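Local coordinates for protein YghZ aldo-keto reductase (Escherichia coli, PDB 3N6Q) that probably reduces aldehydes and ketones with a nicotinamide cofactor, as a TIM-barrel member of the aldo-keto reductase family, at residues Arg174-Lys177 and Met178-Leu182. Numbering follows the deposited sequence.
Sequences RTQK and MVELL
Q176 reaches one turn forward along the helix to E180, its amide NE2 donating a hydrogen bond of 2.8 Å to carboxylate OE2. The N-H points well at its target (156°), and the oxygen lies close to the amide plane, yet the donor meets the carboxylate from above its plane, the two flat groups being turned 64° apart. Q176 CG, anti to the backbone N (chi1 174°), sits beside OE2, and the bend at chi2 helps turn the amide so that NE2 reaches the same oxygen. The other carboxylate oxygen, E180 OE1, faces K177: a water accepts from K177 NZ and donates to OE1, 2.7 Å from each, bridging charges whose atoms K177 NZ and E180 OE1 stand 4.6 Å apart, too far for a direct salt bridge. K177 CG, likewise anti to its own N, lies 3.9 Å from L181 CD1, and the bend at chi2 then carries CD and CE past CG and CD2 of that leucine. An alanine in place of E180 would probably leave Q176 NE2 without this acceptor, and the water on K177 NZ without the carboxylate it bridges to. Beneath these side chains runs the regular i to i+4 backbone pattern of helix 172-183, including M178 N to R174 O and L181 N to K177 O. Further out, N215 donates to Q176 OE1, so the amide is held at both ends, while T175 OG1 bonds back to S171 O and its side chain packs on helix 208-214. M178 and L181 lean on helix 146-158. The helix is the crossover of the beta-alpha-beta unit between strands 162-168 and 191-193 of the barrel. Along its partly exposed side, one carboxylate thus serves a neutral amide directly and an ammonium through water, an arrangement consistent with a carboxylate that stays ionised.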
loop_
_atom_site.group_PDB
_atom_site.type_symbol
_atom_site.label_atom_id
_atom_site.label_comp_id
_atom_site.label_asym_id
_atom_site.label_seq_id
_atom_site.Cartn_x
_atom_site.Cartn_y
_atom_site.Cartn_z
ATOM N N ARG B 174 19.013 -14.479 -17.476
ATOM C CA ARG B 174 18.620 -13.372 -16.555
ATOM C C ARG B 174 17.139 -12.933 -16.739
ATOM O O ARG B 174 16.412 -12.702 -15.757
ATOM C CB ARG B 174 19.562 -12.203 -16.673
ATOM C CG ARG B 174 20.933 -12.499 -16.053
ATOM C CD ARG B 174 21.910 -11.337 -16.231
ATOM N NE ARG B 174 23.195 -11.587 -15.553
ATOM C CZ ARG B 174 23.460 -11.296 -14.265
ATOM N NH1 ARG B 174 22.485 -10.928 -13.428
ATOM N NH2 ARG B 174 24.697 -11.493 -13.786
ATOM N N THR B 175 16.682 -12.867 -17.997
ATOM C CA THR B 175 15.265 -12.633 -18.287
ATOM C C THR B 175 14.374 -13.649 -17.628
ATOM O O THR B 175 13.379 -13.336 -16.947
ATOM C CB THR B 175 15.011 -12.604 -19.816
ATOM O OG1 THR B 175 15.807 -11.556 -20.381
ATOM C CG2 THR B 175 13.534 -12.371 -20.119
ATOM N N GLN B 176 14.744 -14.920 -17.774
ATOM C CA GLN B 176 13.946 -15.934 -17.131
ATOM C C GLN B 176 13.906 -15.795 -15.589
ATOM O O GLN B 176 12.840 -15.976 -14.975
ATOM C CB GLN B 176 14.441 -17.338 -17.547
ATOM C CG GLN B 176 13.738 -18.475 -16.797
ATOM C CD GLN B 176 12.380 -18.707 -17.354
ATOM O OE1 GLN B 176 12.186 -18.630 -18.568
ATOM N NE2 GLN B 176 11.425 -19.070 -16.490
ATOM N N LYS B 177 15.052 -15.475 -14.996
ATOM C CA LYS B 177 15.087 -15.256 -13.559
ATOM C C LYS B 177 14.163 -14.068 -13.181
ATOM O O LYS B 177 13.446 -14.126 -12.176
ATOM C CB LYS B 177 16.541 -15.007 -13.109
ATOM C CG LYS B 177 16.686 -14.882 -11.570
ATOM C CD LYS B 177 15.992 -16.051 -10.856
ATOM C CE LYS B 177 16.536 -16.181 -9.435
ATOM N NZ LYS B 177 15.865 -17.280 -8.677
ATOM N N MET B 178 14.237 -12.976 -13.936
ATOM C CA MET B 178 13.412 -11.788 -13.554
ATOM C C MET B 178 11.944 -12.126 -13.646
ATOM O O MET B 178 11.114 -11.669 -12.860
ATOM C CB MET B 178 13.720 -10.563 -14.442
ATOM C CG MET B 178 15.159 -10.041 -14.335
ATOM S SD MET B 178 15.366 -9.250 -12.645
ATOM C CE MET B 178 13.801 -8.328 -12.703
ATOM N N VAL B 179 11.572 -12.941 -14.648
ATOM C CA VAL B 179 10.178 -13.349 -14.763
ATOM C C VAL B 179 9.746 -14.085 -13.535
ATOM O O VAL B 179 8.637 -13.823 -12.996
ATOM C CB VAL B 179 9.949 -14.290 -16.011
ATOM C CG1 VAL B 179 8.564 -14.933 -15.915
ATOM C CG2 VAL B 179 10.115 -13.482 -17.273
ATOM N N GLU B 180 10.587 -15.033 -13.087
ATOM C CA GLU B 180 10.223 -15.844 -11.917
ATOM C C GLU B 180 10.160 -14.943 -10.668
ATOM O O GLU B 180 9.276 -15.130 -9.791
ATOM C CB GLU B 180 11.266 -16.973 -11.709
ATOM C CG GLU B 180 11.243 -17.962 -12.921
ATOM C CD GLU B 180 12.450 -18.937 -13.023
ATOM O OE1 GLU B 180 13.464 -18.786 -12.295
ATOM O OE2 GLU B 180 12.431 -19.797 -13.951
ATOM N N LEU B 181 11.138 -14.044 -10.554
ATOM C CA LEU B 181 11.202 -13.149 -9.366
ATOM C C LEU B 181 9.988 -12.230 -9.305
ATOM O O LEU B 181 9.287 -12.170 -8.277
ATOM C CB LEU B 181 12.521 -12.358 -9.323
ATOM C CG LEU B 181 13.762 -13.194 -8.968
ATOM C CD1 LEU B 181 14.981 -12.314 -9.153
ATOM C CD2 LEU B 181 13.677 -13.827 -7.522
ATOM N N LEU B 182 9.622 -11.637 -10.435
ATOM C CA LEU B 182 8.462 -10.780 -10.414
ATOM C C LEU B 182 7.201 -11.609 -10.187
ATOM O O LEU B 182 6.238 -11.117 -9.608
ATOM C CB LEU B 182 8.370 -9.994 -11.715
ATOM C CG LEU B 182 9.451 -8.936 -11.903
ATOM C CD1 LEU B 182 9.497 -8.551 -13.394
ATOM C CD2 LEU B 182 9.131 -7.700 -11.015
HETATM O O HOH W 1 13.629 -18.559 -9.627
#